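PDB 3D2U: UL18 protein from Human herpesvirus 5, which mimics host MHC class I and engages the inhibitory leukocyte receptor LILRB1 (LIR-1), modulating natural killer cell activity in favour of the virus. Local coordinates for residues K128-L131 with T132-T135. The protein carries 4 engineered substitutions. Sequence-based numbering, arbitrary orientation.
Sequences KDNL and TLWT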
loop_
_atom_site.group_PDB
_atom_site.type_symbol
_atom_site.label_atom_id
_atom_site.label_comp_id
_atom_site.label_asym_id
_atom_site.label_seq_id
_atom_site.Cartn_x
_atom_site.Cartn_y
_atom_site.Cartn_z
ATOM N N LYS A 128 -25.135 4.861 -8.890
ATOM C CA LYS A 128 -24.603 4.043 -9.956
ATOM C C LYS A 128 -25.607 3.797 -11.052
ATOM O O LYS A 128 -26.649 4.431 -11.125
ATOM C CB LYS A 128 -24.164 2.681 -9.446
ATOM C CG LYS A 128 -23.185 2.710 -8.290
ATOM C CD LYS A 128 -23.080 1.345 -7.657
ATOM C CE LYS A 128 -22.126 1.384 -6.478
ATOM N NZ LYS A 128 -20.723 1.104 -6.888
ATOM N N ASP A 129 -25.300 2.825 -11.889
ATOM C CA ASP A 129 -26.164 2.318 -12.943
ATOM C C ASP A 129 -27.075 3.371 -13.564
ATOM O O ASP A 129 -26.582 4.422 -13.964
ATOM C CB ASP A 129 -26.999 1.170 -12.424
ATOM C CG ASP A 129 -26.152 0.277 -11.573
ATOM O OD1 ASP A 129 -24.922 0.267 -11.733
ATOM O OD2 ASP A 129 -26.706 -0.441 -10.715
ATOM N N ASN A 130 -28.312 3.141 -13.659
ATOM C CA ASN A 130 -29.135 4.186 -14.281
ATOM C C ASN A 130 -28.919 5.626 -13.734
ATOM O O ASN A 130 -29.374 6.599 -14.344
ATOM C CB ASN A 130 -30.593 3.771 -14.160
ATOM C CG ASN A 130 -31.004 3.392 -12.759
ATOM O OD1 ASN A 130 -32.054 3.851 -12.289
ATOM N ND2 ASN A 130 -30.214 2.559 -12.088
ATOM N N LEU A 131 -28.223 5.769 -12.611
ATOM C CA LEU A 131 -27.968 7.069 -11.996
ATOM C C LEU A 131 -29.256 7.811 -11.615
ATOM O O LEU A 131 -29.396 9.023 -11.802
ATOM C CB LEU A 131 -27.069 7.902 -12.927
ATOM C CG LEU A 131 -25.733 7.192 -13.243
ATOM C CD1 LEU A 131 -24.916 7.962 -14.280
ATOM C CD2 LEU A 131 -24.928 7.024 -11.956
ATOM N N THR A 132 -30.193 7.058 -11.044
ATOM C CA THR A 132 -31.465 7.613 -10.598
ATOM C C THR A 132 -31.717 7.327 -9.097
ATOM O O THR A 132 -32.330 8.147 -8.415
ATOM C CB THR A 132 -32.653 7.045 -11.444
ATOM O OG1 THR A 132 -32.902 5.681 -11.080
ATOM C CG2 THR A 132 -32.316 7.094 -12.934
ATOM N N LEU A 133 -31.207 6.196 -8.589
ATOM C CA LEU A 133 -31.411 5.775 -7.189
ATOM C C LEU A 133 -30.176 5.766 -6.253
ATOM O O LEU A 133 -29.301 4.909 -6.391
ATOM C CB LEU A 133 -32.076 4.369 -7.181
ATOM C CG LEU A 133 -31.421 3.026 -6.771
ATOM C CD1 LEU A 133 -32.139 2.467 -5.543
ATOM C CD2 LEU A 133 -31.517 1.983 -7.897
ATOM N N TRP A 134 -30.111 6.692 -5.289
ATOM C CA TRP A 134 -28.972 6.719 -4.348
ATOM C C TRP A 134 -29.061 5.601 -3.313
ATOM O O TRP A 134 -30.135 5.299 -2.807
ATOM C CB TRP A 134 -28.879 8.042 -3.564
ATOM C CG TRP A 134 -28.473 9.255 -4.349
ATOM C CD1 TRP A 134 -29.297 10.077 -5.056
ATOM C CD2 TRP A 134 -27.146 9.795 -4.496
ATOM N NE1 TRP A 134 -28.577 11.094 -5.630
ATOM C CE2 TRP A 134 -27.258 10.946 -5.308
ATOM C CE3 TRP A 134 -25.881 9.417 -4.024
ATOM C CZ2 TRP A 134 -26.147 11.726 -5.665
ATOM C CZ3 TRP A 134 -24.774 10.197 -4.380
ATOM C CH2 TRP A 134 -24.919 11.338 -5.194
ATOM N N THR A 135 -27.928 4.985 -3.006
ATOM C CA THR A 135 -27.882 3.950 -1.993
ATOM C C THR A 135 -27.145 4.565 -0.805
ATOM O O THR A 135 -26.599 5.670 -0.926
ATOM C CB THR A 135 -27.160 2.691 -2.496
ATOM O OG1 THR A 135 -25.892 3.044 -3.058
ATOM C CG2 THR A 135 -28.008 1.989 -3.557
#
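A type II' beta turn from K128 to L131 follows strand 122-127, at the edge of the MHC class I alpha1/alpha2 platform. N130 inside it meets T132, the residue just past it. The backbone bond of the turn, L131 N to K128 O, is modelled at 2.5 Å; L131 N is crowded in the model, so this length is doubtful. D129 takes the first corner with a positive phi of 33°. L131 also has a positive phi, and the chain bends again there before T132.

N130, L131 and T132 have the Asn-X-Thr sequence pattern of N-glycosylation sites. The hydroxyl of T132 donates from OG1 to the amide oxygen OD1 of N130. The modelled separation is very short, 2.4 Å, so its exact length is doubtful. The two side chains cross at about a right angle. N130 CG stands between its own backbone N and carbonyl carbon (chi1 51°), which brings the amide round to the hydroxyl. The methyl of T132 packs against the same residue: CG2 is 3.3 Å from N130 OD1. The other branch of the amide, ND2 of N130, is 4.4 Å from L133 CD2, a loose contact between two exposed side chains.

L131 turns its side chain the other way. It is buried against F110 of strand 110-119 and L170 of helix 161-171. T132 touches R167 of that helix. Further on, W134 bonds through NE1 to T163 and packs on an apolar side chain of the bound peptide, while T135 pairs by backbone with E126. The loop thus packs between the edge strand 122-127 and helix 161-171. Close to the bend, T132 CG2 also lies 3.3 Å from the backbone oxygen O of N130.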